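Local structure of tetraacyldisaccharide 4'-kinase (4EHX) at residues K65-S71 and P132-D138; G73-S78 and E95-P101; T81-Y87 and L125-S131; S116-Y120 and H143-H147. The protein probably transfers the gamma-phosphate of ATP to the 4'-position of a tetraacyldisaccharide 1-phosphate, forming lipid IVA in lipid A biosynthesis. All coordinates share one frame; numbering follows the deposited sequence.

Interaction 1 (K65-S71 and P132-D138); sequences KRVCILS and PEVFILD
Leu-70 leans at a slant across the ring of Phe-135 on one side of the parallel strands 67-71 and 134-138. Its CG lies 3.6 Å from Phe-135 CD1, and its CD1 methyl makes an off-centre CH-pi contact with the ring while also touching Leu-137 CD2 at 3.7 Å. Cys-68 reaches the same ring from its edge: with SG trans to the backbone N (chi1 -177°), the sulfur stands beside the ring rather than over it, and CB rests against Pro-132 CB. Val-67, Ile-69, Val-134 and Ile-136 fill the other side. The two valines lie alongside one another, Val-67 CG2 being 3.8 Å from Val-134 CG1, whereas Ile-69 angles its CD1 onto Ile-136 CB at 3.7 Å. Between these layers, Cys-68 and Leu-70 each give an N-H to the partner strand and accept one from it. At the start of the pair, Glu-133 OE1 uses its anti lone pair to accept from Arg-66 N at 2.7 Å, while Arg-66 O is gripped by the N-H groups of Glu-133 and Val-134. At the far end, in one of two conformers of Ser-71, OG lies 2.9 Å from Asp-138 OD2, a tentative bond. Two apolar-faced parallel strands, one ending in an aspartate close to Lys-51 of the predicted ATP site, are consistent with the core of a P-loop kinase and a Walker B-like position for Asp-138.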
# COMPACT_ATOMS: atom_id res chain seq x y z
N LYS A 65 18.31 -0.32 -8.97
CA LYS A 65 18.84 0.32 -7.76
C LYS A 65 18.62 -0.57 -6.53
O LYS A 65 17.72 -1.42 -6.51
CB LYS A 65 18.13 1.66 -7.50
CG LYS A 65 18.35 2.72 -8.56
CD LYS A 65 19.81 3.17 -8.60
CE LYS A 65 19.99 4.41 -9.46
NZ LYS A 65 21.42 4.85 -9.43
N ARG A 66 19.42 -0.34 -5.50
CA ARG A 66 19.21 -0.99 -4.21
C ARG A 66 18.12 -0.22 -3.47
O ARG A 66 18.34 0.90 -3.02
CB ARG A 66 20.51 -1.01 -3.41
CG ARG A 66 21.61 -1.87 -4.07
CD ARG A 66 22.97 -1.65 -3.41
NE ARG A 66 23.01 -2.12 -2.03
CZ ARG A 66 23.23 -3.39 -1.67
NH1 ARG A 66 23.41 -4.32 -2.61
NH2 ARG A 66 23.25 -3.73 -0.39
N VAL A 67 16.93 -0.83 -3.37
CA VAL A 67 15.74 -0.14 -2.84
C VAL A 67 15.41 -0.60 -1.43
O VAL A 67 15.49 -1.79 -1.10
CB VAL A 67 14.52 -0.43 -3.75
CG1 VAL A 67 13.23 0.18 -3.18
CG2 VAL A 67 14.79 0.02 -5.19
N CYS A 68 15.01 0.34 -0.58
CA CYS A 68 14.51 -0.00 0.74
C CYS A 68 13.20 0.71 0.98
O CYS A 68 13.11 1.93 0.80
CB CYS A 68 15.52 0.37 1.82
SG CYS A 68 15.03 -0.10 3.50
N ILE A 69 12.19 -0.04 1.39
CA ILE A 69 10.91 0.56 1.78
C ILE A 69 10.97 0.96 3.25
O ILE A 69 11.43 0.19 4.08
CB ILE A 69 9.75 -0.46 1.66
CG1 ILE A 69 9.73 -1.11 0.28
CG2 ILE A 69 8.41 0.20 2.06
CD1 ILE A 69 9.57 -0.14 -0.85
N LEU A 70 10.52 2.17 3.57
CA LEU A 70 10.40 2.59 4.96
C LEU A 70 8.92 2.59 5.27
O LEU A 70 8.17 3.45 4.77
CB LEU A 70 10.98 4.01 5.18
CG LEU A 70 12.46 4.18 4.83
CD1 LEU A 70 12.91 5.65 5.11
CD2 LEU A 70 13.31 3.20 5.65
N SER A 71 8.51 1.62 6.07
CA SER A 71 7.11 1.43 6.43
C SER A 71 6.88 1.81 7.90
O SER A 71 7.79 1.72 8.72
CB SER A 71 6.75 -0.04 6.19
OG SER A 71 5.36 -0.23 6.04
N PRO A 132 21.22 0.98 1.08
CA PRO A 132 20.31 1.27 -0.04
C PRO A 132 20.73 2.49 -0.87
O PRO A 132 21.43 3.37 -0.39
CB PRO A 132 18.97 1.53 0.65
CG PRO A 132 19.36 2.10 1.97
CD PRO A 132 20.64 1.42 2.37
N GLU A 133 20.30 2.52 -2.13
CA GLU A 133 20.52 3.67 -2.99
C GLU A 133 19.32 4.62 -3.03
O GLU A 133 19.45 5.76 -3.43
CB GLU A 133 20.86 3.21 -4.39
CG GLU A 133 22.21 2.54 -4.44
CD GLU A 133 22.48 1.86 -5.76
OE1 GLU A 133 21.65 1.04 -6.19
OE2 GLU A 133 23.52 2.16 -6.36
N VAL A 134 18.15 4.12 -2.65
CA VAL A 134 16.94 4.95 -2.68
C VAL A 134 15.93 4.39 -1.68
O VAL A 134 15.87 3.17 -1.47
CB VAL A 134 16.31 5.01 -4.11
CG1 VAL A 134 16.00 3.58 -4.64
CG2 VAL A 134 15.07 5.90 -4.12
N PHE A 135 15.17 5.28 -1.03
CA PHE A 135 14.09 4.87 -0.15
C PHE A 135 12.73 5.17 -0.75
O PHE A 135 12.55 6.19 -1.42
CB PHE A 135 14.15 5.61 1.18
CG PHE A 135 15.32 5.22 2.02
CD1 PHE A 135 15.33 4.00 2.67
CD2 PHE A 135 16.39 6.10 2.17
CE1 PHE A 135 16.42 3.64 3.47
CE2 PHE A 135 17.47 5.74 2.97
CZ PHE A 135 17.48 4.51 3.62
N ILE A 136 11.78 4.28 -0.51
CA ILE A 136 10.39 4.57 -0.83
C ILE A 136 9.63 4.59 0.49
O ILE A 136 9.71 3.63 1.27
CB ILE A 136 9.78 3.49 -1.75
CG1 ILE A 136 10.46 3.48 -3.13
CG2 ILE A 136 8.27 3.69 -1.89
CD1 ILE A 136 10.14 2.19 -3.93
N LEU A 137 8.90 5.66 0.76
CA LEU A 137 8.06 5.66 1.94
C LEU A 137 6.74 5.07 1.49
O LEU A 137 6.09 5.58 0.57
CB LEU A 137 7.80 7.08 2.47
CG LEU A 137 9.00 8.04 2.57
CD1 LEU A 137 8.58 9.34 3.29
CD2 LEU A 137 10.16 7.38 3.31
N ASP A 138 6.33 3.97 2.10
CA ASP A 138 4.99 3.52 1.80
C ASP A 138 4.10 4.27 2.81
O ASP A 138 4.33 4.25 4.02
CB ASP A 138 4.85 1.99 1.82
CG ASP A 138 4.86 1.42 3.20
OD1 ASP A 138 5.32 2.13 4.10
OD2 ASP A 138 4.41 0.26 3.38
O HOH W 1 23.26 2.76 -9.44
O HOH W 2 6.13 5.17 5.45

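Interaction 2 (G73-S78 and E95-P101); sequences GYKRKS and EEAGDEP
Ser-78 hangs its hydroxyl over the last turn of helix 94-97, where OG donates to Glu-96 O at 3.2 Å and lies 3.3 Å from Glu-96 CG. The serine chi1 of 66° turns OG back toward the helix. Next to it, Lys-77 N makes a weak hydrogen bond to Glu-95 O, and the lysine side chain runs alongside Glu-95, though Lys-77 and Ser-78 are poorly ordered. Arg-76 brings its aliphatic part over the helix end: CB lies 3.6 Å from Glu-96 O, and CD approaches Ala-97 O, a buried carbonyl oxygen with no hydrogen-bonding partner. An alanine in place of Glu-96 removes the CG against which Ser-78 OG rests and would probably open a gap beside the serine. Further out, backbone shape sets the approach. Gly-98, with positive phi between the two helices, puts its CA 3.4 Å from Lys-75 O, where a CB would clash; Gly-73 CA lies 3.6 Å from Pro-101 CG. Arg-76 NH2 is held by Gly-80 O. The loop thus lies across the junction of helices 94-97 and 99-107, with Arg-76 and Glu-96 touching Leu-82 of strand 81-86, and Arg-76 and Pro-101 touching Ala-115 of strand 112-116.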
# COMPACT_ATOMS: atom_id res chain seq x y z
N GLY A 73 4.68 0.36 10.15
CA GLY A 73 4.47 -0.76 11.06
C GLY A 73 3.69 -0.33 12.29
O GLY A 73 4.17 -0.46 13.41
N TYR A 74 2.49 0.19 12.07
CA TYR A 74 1.68 0.75 13.15
C TYR A 74 1.55 -0.20 14.35
O TYR A 74 1.96 0.15 15.47
CB TYR A 74 0.29 1.14 12.63
CG TYR A 74 -0.59 1.85 13.65
CD1 TYR A 74 -0.10 2.92 14.38
CD2 TYR A 74 -1.90 1.45 13.86
CE1 TYR A 74 -0.90 3.58 15.31
CE2 TYR A 74 -2.71 2.10 14.78
CZ TYR A 74 -2.20 3.16 15.50
OH TYR A 74 -2.99 3.80 16.43
N LYS A 75 1.00 -1.38 14.12
CA LYS A 75 0.82 -2.37 15.19
C LYS A 75 1.77 -3.55 15.05
O LYS A 75 1.59 -4.40 14.17
CB LYS A 75 -0.63 -2.86 15.22
CG LYS A 75 -1.06 -3.60 13.96
CD LYS A 75 -2.50 -4.08 14.06
CE LYS A 75 -2.91 -4.83 12.81
NZ LYS A 75 -4.32 -5.31 12.89
N ARG A 76 2.78 -3.59 15.91
CA ARG A 76 3.79 -4.65 15.87
C ARG A 76 4.00 -5.31 17.23
O ARG A 76 3.60 -4.78 18.26
CB ARG A 76 5.12 -4.10 15.35
CG ARG A 76 4.98 -2.97 14.36
CD ARG A 76 6.16 -2.89 13.42
NE ARG A 76 7.44 -2.71 14.11
CZ ARG A 76 8.00 -1.53 14.37
NH1 ARG A 76 7.38 -0.40 14.02
NH2 ARG A 76 9.17 -1.47 14.99
N LYS A 77 4.64 -6.48 17.22
CA LYS A 77 5.03 -7.18 18.44
C LYS A 77 6.39 -6.69 18.92
O LYS A 77 6.90 -7.12 19.96
CB LYS A 77 5.06 -8.70 18.22
CG LYS A 77 5.48 -9.51 19.44
CD LYS A 77 5.59 -11.00 19.14
CE LYS A 77 4.25 -11.61 18.79
NZ LYS A 77 4.32 -13.10 18.73
N SER A 78 6.99 -5.80 18.14
CA SER A 78 8.25 -5.17 18.50
C SER A 78 8.21 -3.71 18.08
O SER A 78 7.53 -3.35 17.12
CB SER A 78 9.42 -5.88 17.82
OG SER A 78 9.37 -5.73 16.41
N GLU A 95 3.90 -11.61 12.76
CA GLU A 95 3.59 -11.28 14.15
C GLU A 95 4.49 -10.16 14.67
O GLU A 95 4.02 -9.23 15.33
CB GLU A 95 3.69 -12.53 15.04
CG GLU A 95 2.64 -13.62 14.77
CD GLU A 95 3.16 -14.77 13.92
OE1 GLU A 95 4.06 -14.54 13.07
OE2 GLU A 95 2.66 -15.90 14.09
N GLU A 96 5.79 -10.25 14.38
CA GLU A 96 6.75 -9.26 14.87
C GLU A 96 6.86 -8.02 13.97
O GLU A 96 7.13 -6.92 14.45
CB GLU A 96 8.13 -9.90 15.06
CG GLU A 96 9.19 -8.95 15.61
CD GLU A 96 10.45 -9.67 16.06
OE1 GLU A 96 10.50 -10.92 15.95
OE2 GLU A 96 11.39 -8.99 16.52
N ALA A 97 6.65 -8.20 12.67
CA ALA A 97 6.77 -7.09 11.74
C ALA A 97 5.51 -6.24 11.71
O ALA A 97 5.57 -5.05 11.39
CB ALA A 97 7.08 -7.61 10.34
N GLY A 98 4.38 -6.85 12.05
CA GLY A 98 3.09 -6.27 11.73
C GLY A 98 2.67 -6.76 10.36
O GLY A 98 3.51 -6.99 9.49
N ASP A 99 1.37 -6.93 10.16
CA ASP A 99 0.86 -7.46 8.90
C ASP A 99 1.25 -6.65 7.67
O ASP A 99 1.50 -7.21 6.61
CB ASP A 99 -0.67 -7.61 8.95
CG ASP A 99 -1.11 -8.86 9.70
OD1 ASP A 99 -0.29 -9.45 10.44
OD2 ASP A 99 -2.29 -9.24 9.55
N GLU A 100 1.32 -5.33 7.82
CA GLU A 100 1.56 -4.43 6.68
C GLU A 100 2.98 -4.48 6.12
O GLU A 100 3.18 -4.65 4.90
CB GLU A 100 1.19 -2.98 7.04
CG GLU A 100 -0.08 -2.83 7.89
CD GLU A 100 0.13 -3.17 9.37
OE1 GLU A 100 0.99 -2.54 10.03
OE2 GLU A 100 -0.57 -4.07 9.87
N PRO A 101 3.99 -4.26 6.97
CA PRO A 101 5.36 -4.36 6.44
C PRO A 101 5.66 -5.79 5.98
O PRO A 101 6.39 -5.97 5.00
CB PRO A 101 6.24 -4.00 7.65
CG PRO A 101 5.34 -3.18 8.54
CD PRO A 101 3.98 -3.83 8.39

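Interaction 3 (T81-Y87 and L125-S131); sequences TLIVSEY and LALEKLS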
# COMPACT_ATOMS: atom_id res chain seq x y z
N THR A 81 13.03 0.53 15.66
CA THR A 81 13.29 0.33 14.24
C THR A 81 13.60 -1.15 14.01
O THR A 81 14.32 -1.75 14.79
CB THR A 81 14.46 1.19 13.77
OG1 THR A 81 14.16 2.56 14.05
CG2 THR A 81 14.68 1.03 12.29
N LEU A 82 13.03 -1.72 12.96
CA LEU A 82 13.13 -3.16 12.74
C LEU A 82 13.37 -3.44 11.26
O LEU A 82 12.60 -3.00 10.41
CB LEU A 82 11.82 -3.84 13.18
CG LEU A 82 11.70 -5.33 12.87
CD1 LEU A 82 12.74 -6.10 13.67
CD2 LEU A 82 10.30 -5.83 13.18
N ILE A 83 14.44 -4.17 10.95
CA ILE A 83 14.62 -4.62 9.58
C ILE A 83 13.72 -5.83 9.38
O ILE A 83 13.90 -6.87 10.01
CB ILE A 83 16.09 -4.99 9.28
CG1 ILE A 83 16.97 -3.73 9.28
CG2 ILE A 83 16.18 -5.73 7.92
CD1 ILE A 83 18.48 -4.02 9.20
N VAL A 84 12.73 -5.68 8.52
CA VAL A 84 11.76 -6.74 8.24
C VAL A 84 12.29 -7.67 7.15
O VAL A 84 12.15 -8.89 7.23
CB VAL A 84 10.44 -6.11 7.78
CG1 VAL A 84 9.45 -7.19 7.33
CG2 VAL A 84 9.86 -5.25 8.89
N SER A 85 12.92 -7.08 6.14
CA SER A 85 13.42 -7.89 5.05
C SER A 85 14.71 -7.31 4.52
O SER A 85 14.83 -6.10 4.40
CB SER A 85 12.40 -7.93 3.92
OG SER A 85 12.92 -8.60 2.79
N GLU A 86 15.66 -8.17 4.17
CA GLU A 86 16.90 -7.73 3.55
C GLU A 86 16.90 -8.16 2.09
O GLU A 86 17.15 -9.33 1.77
CB GLU A 86 18.10 -8.31 4.30
CG GLU A 86 19.44 -8.03 3.62
CD GLU A 86 20.61 -8.65 4.36
OE1 GLU A 86 20.48 -9.82 4.80
OE2 GLU A 86 21.65 -7.98 4.51
N TYR A 87 16.61 -7.22 1.21
CA TYR A 87 16.53 -7.48 -0.22
C TYR A 87 15.75 -8.75 -0.57
O TYR A 87 16.22 -9.60 -1.32
CB TYR A 87 17.94 -7.47 -0.83
CG TYR A 87 18.54 -6.10 -0.64
CD1 TYR A 87 18.04 -5.00 -1.32
CD2 TYR A 87 19.55 -5.89 0.30
CE1 TYR A 87 18.54 -3.73 -1.12
CE2 TYR A 87 20.06 -4.61 0.52
CZ TYR A 87 19.56 -3.54 -0.21
OH TYR A 87 20.06 -2.28 -0.02
N LEU A 125 19.05 3.38 10.08
CA LEU A 125 19.39 1.98 10.33
C LEU A 125 19.63 1.27 9.00
O LEU A 125 20.56 0.48 8.87
CB LEU A 125 18.28 1.27 11.10
CG LEU A 125 18.50 -0.24 11.26
CD1 LEU A 125 19.69 -0.52 12.19
CD2 LEU A 125 17.25 -0.93 11.78
N ALA A 126 18.79 1.56 8.01
CA ALA A 126 18.95 0.96 6.70
C ALA A 126 20.29 1.36 6.09
O ALA A 126 21.00 0.53 5.52
CB ALA A 126 17.79 1.36 5.78
N LEU A 127 20.64 2.64 6.18
CA LEU A 127 21.90 3.07 5.60
C LEU A 127 23.07 2.32 6.22
O LEU A 127 24.01 1.93 5.54
CB LEU A 127 22.08 4.59 5.73
CG LEU A 127 21.18 5.37 4.78
CD1 LEU A 127 21.05 6.82 5.22
CD2 LEU A 127 21.67 5.26 3.33
N GLU A 128 22.99 2.09 7.53
CA GLU A 128 24.04 1.41 8.26
C GLU A 128 24.14 -0.07 7.87
O GLU A 128 25.23 -0.58 7.64
CB GLU A 128 23.79 1.55 9.76
CG GLU A 128 24.79 0.83 10.65
CD GLU A 128 24.49 1.05 12.12
OE1 GLU A 128 23.44 1.65 12.44
OE2 GLU A 128 25.31 0.62 12.96
N LYS A 129 23.00 -0.75 7.79
CA LYS A 129 22.99 -2.20 7.64
C LYS A 129 22.75 -2.71 6.22
O LYS A 129 23.12 -3.83 5.90
CB LYS A 129 21.92 -2.82 8.56
CG LYS A 129 22.05 -2.46 10.03
CD LYS A 129 23.34 -2.98 10.63
CE LYS A 129 23.39 -2.71 12.13
NZ LYS A 129 24.72 -3.07 12.71
N LEU A 130 22.11 -1.90 5.38
CA LEU A 130 21.64 -2.40 4.09
C LEU A 130 22.20 -1.64 2.87
O LEU A 130 21.97 -2.04 1.73
CB LEU A 130 20.11 -2.34 4.04
CG LEU A 130 19.31 -3.10 5.11
CD1 LEU A 130 17.85 -2.66 5.15
CD2 LEU A 130 19.41 -4.61 4.91
N SER A 131 22.91 -0.55 3.14
CA SER A 131 23.37 0.41 2.12
C SER A 131 22.48 0.62 0.87
O SER A 131 22.94 0.47 -0.26
CB SER A 131 24.81 0.11 1.70
OG SER A 131 24.93 -1.21 1.22
O HOH W 3 22.65 -5.76 3.23
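Leu-125 meets strand 81-86 along most of its side chain. Its CB is 3.8 Å from Thr-81 CG2, its CG passes a little farther from the same methyl, and its CD2 presses on that methyl at 3.3 Å, closer than methyl groups normally pack. The same CD2 also touches Ile-83 CG1 at 3.8 Å. The leucine gets there because CG is trans to its backbone N (chi1 174°), so that the leucine and threonine side chains run antiparallel to each other. Farther along the strand, Ile-83 crosses Lys-129 at about a right angle with its CD1 3.7 Å from Lys-129 CB. Leu-130, buried, places CD2 3.7 Å from Glu-86 CG. Tyr-87 closes the contact: OH donates to Leu-130 O at 2.6 Å, from a position 35° out of the carbonyl plane, and the same oxygen also accepts from Arg-66 NH2. A water joins Glu-86 OE2 to Lys-129 O, weakly at the latter. Away from the annotated sites, this is helix-on-sheet packing of an alpha/beta fold: residues 125-130 of helix 119-130 run at 51° to strand 81-86, which pairs antiparallel with 112-116 and carries a classic beta bulge at Val-84 and Ser-85.

Interaction 4 (S116-Y120 and H143-H147); sequences SEDRY and HRKLH. With EPE (4-(2-hydroxyethyl)-1-piperazine ethanesulfonic acid), chain B.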
# COMPACT_ATOMS: atom_id res chain seq x y z
N SER A 116 9.47 1.38 11.03
CA SER A 116 9.85 2.34 12.04
C SER A 116 8.83 3.47 11.99
O SER A 116 8.60 4.05 10.94
CB SER A 116 11.25 2.88 11.71
OG SER A 116 11.75 3.68 12.75
N GLU A 117 8.21 3.76 13.13
CA GLU A 117 7.30 4.90 13.22
C GLU A 117 7.99 6.18 12.72
O GLU A 117 7.43 6.96 11.94
CB GLU A 117 6.89 5.09 14.68
CG GLU A 117 5.81 6.13 14.91
CD GLU A 117 4.43 5.60 14.62
OE1 GLU A 117 4.25 4.36 14.65
OE2 GLU A 117 3.53 6.42 14.35
N ASP A 118 9.21 6.40 13.20
CA ASP A 118 10.01 7.53 12.73
C ASP A 118 10.76 7.09 11.48
O ASP A 118 11.70 6.31 11.55
CB ASP A 118 11.00 7.94 13.82
CG ASP A 118 11.69 9.26 13.50
OD1 ASP A 118 12.61 9.25 12.68
OD2 ASP A 118 11.33 10.30 14.08
N ARG A 119 10.33 7.57 10.32
CA ARG A 119 10.90 7.08 9.06
C ARG A 119 12.38 7.44 8.93
O ARG A 119 13.18 6.64 8.43
CB ARG A 119 10.11 7.61 7.85
CG ARG A 119 8.93 6.73 7.40
CD ARG A 119 7.88 6.55 8.46
NE ARG A 119 6.55 6.37 7.87
CZ ARG A 119 5.40 6.54 8.51
NH1 ARG A 119 5.39 6.90 9.81
NH2 ARG A 119 4.26 6.36 7.85
N TYR A 120 12.76 8.64 9.36
CA TYR A 120 14.16 9.03 9.34
C TYR A 120 15.07 8.04 10.07
O TYR A 120 16.09 7.60 9.53
CB TYR A 120 14.33 10.44 9.93
CG TYR A 120 15.76 10.93 9.92
CD1 TYR A 120 16.32 11.50 8.78
CD2 TYR A 120 16.56 10.80 11.05
CE1 TYR A 120 17.64 11.95 8.77
CE2 TYR A 120 17.87 11.25 11.05
CZ TYR A 120 18.40 11.83 9.92
OH TYR A 120 19.70 12.27 9.91
N HIS A 143 3.93 12.16 6.70
CA HIS A 143 5.14 12.12 7.54
C HIS A 143 6.11 13.24 7.18
O HIS A 143 7.22 12.99 6.69
CB HIS A 143 5.82 10.74 7.46
CG HIS A 143 6.77 10.49 8.59
ND1 HIS A 143 6.34 10.16 9.86
CD2 HIS A 143 8.13 10.53 8.65
CE1 HIS A 143 7.39 10.01 10.66
NE2 HIS A 143 8.48 10.24 9.95
N ARG A 144 5.70 14.49 7.43
CA ARG A 144 6.39 15.65 6.88
C ARG A 144 7.75 15.89 7.50
O ARG A 144 8.58 16.60 6.92
CB ARG A 144 5.52 16.90 6.99
CG ARG A 144 4.22 16.78 6.19
CD ARG A 144 3.45 18.10 6.15
NE ARG A 144 4.14 19.15 5.39
CZ ARG A 144 3.68 20.39 5.25
NH1 ARG A 144 2.53 20.74 5.82
NH2 ARG A 144 4.38 21.29 4.57
N LYS A 145 7.98 15.29 8.66
CA LYS A 145 9.28 15.38 9.33
C LYS A 145 10.42 14.83 8.47
O LYS A 145 11.57 15.17 8.68
CB LYS A 145 9.25 14.65 10.69
CG LYS A 145 10.52 14.83 11.53
CD LYS A 145 10.74 13.70 12.55
CE LYS A 145 9.52 13.42 13.40
NZ LYS A 145 9.88 12.71 14.68
N LEU A 146 10.10 13.95 7.51
CA LEU A 146 11.15 13.43 6.63
C LEU A 146 11.07 14.05 5.25
O LEU A 146 10.04 13.95 4.57
CB LEU A 146 11.11 11.90 6.52
CG LEU A 146 12.11 11.23 5.55
CD1 LEU A 146 13.55 11.58 5.91
CD2 LEU A 146 11.92 9.69 5.59
N HIS A 147 12.14 14.72 4.83
CA HIS A 147 12.18 15.28 3.49
C HIS A 147 11.99 14.18 2.46
O HIS A 147 12.59 13.10 2.60
CB HIS A 147 13.53 15.96 3.18
CG HIS A 147 13.66 16.38 1.75
ND1 HIS A 147 12.98 17.47 1.24
CD2 HIS A 147 14.33 15.84 0.71
CE1 HIS A 147 13.24 17.59 -0.05
NE2 HIS A 147 14.06 16.61 -0.40
N1 EPE B . -0.13 11.91 11.55
C2 EPE B . -0.24 11.49 12.95
C3 EPE B . -1.62 11.86 13.48
N4 EPE B . -1.91 13.27 13.29
C5 EPE B . -1.56 13.87 12.01
C6 EPE B . -0.23 13.37 11.44
C7 EPE B . -3.05 13.81 14.00
C8 EPE B . -3.06 15.33 13.99
O8 EPE B . -1.79 15.80 14.37
C9 EPE B . 1.18 11.47 11.04
C10 EPE B . 1.13 9.97 10.78
S EPE B . 2.63 9.37 9.95
O1S EPE B . 3.73 10.23 10.35
O2S EPE B . 2.39 9.47 8.52
O3S EPE B . 2.88 8.00 10.35
O HOH W 4 11.10 10.77 10.48
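The guanidinium of Arg-119 lies flat on the imidazole of His-143, and both groups hold the sulfonate of one bound HEPES molecule. The setting is the N-terminal end of helix 119-130, for which Asp-118 is the N-cap, facing a type I beta turn from His-143 to Leu-146. The two planes are 29° apart; Arg-119 CD stands over the centre of the imidazole as a CH-pi donor, and the guanidinium extends past it toward the sulfonate. There Arg-119 NH1 donates to O3S of HEPES at 2.8 Å, with a weak bond from NH2, while His-143 ND1 gives a straighter bond to O1S at 2.7 Å. NH1 is gripped a second time by Glu-117 O at 2.9 Å, in the guanidinium plane, which helps fix the rotation of the group. A leucine in place of Arg-119 would probably cost the sulfonate its O3S bonds and charge partner and take the flat guanidinium cover from one face of His-143. The other imidazole nitrogen, NE2, is 2.7 Å from a water that accepts a hydrogen bond from Tyr-120 N. Asp-118 divides its carboxylate: OD1 caps Lys-121 N, and OD2 forms a salt bridge with Lys-145 NZ at 2.9 Å. The sulfonate may mark a place for an anionic group of a substrate, Arg-119 lying about 9 Å, side chain to side chain, from Lys-51 of the predicted ATP site. Leu-146 CD2 packs on Arg-119 CB at 3.6 Å, and Leu-146 CD1 touches the edge of the Tyr-120 ring at CD1.

Overall arrangement
Interaction 1 is the buried core, strand on strand, held by main-chain bonds with apolar layers on both faces. Interaction 3 lies nearer the surface and packs helix 119-130 on strand 81-86, one strand further out beyond 112-116, mostly through methyl groups. The two touch where Arg-66 bonds to Leu-130 O and Ser-131 O. Interaction 4 uses the other end of that helix and is the most polar, with a salt bridge and a bound sulfonate; Ser-116 links it to Ser-71 of interaction 1 and to Thr-81 of interaction 3. Interaction 2, partly buried, relies on backbone carbonyls and glycines, and meets interaction 3 through Leu-82 and Val-84.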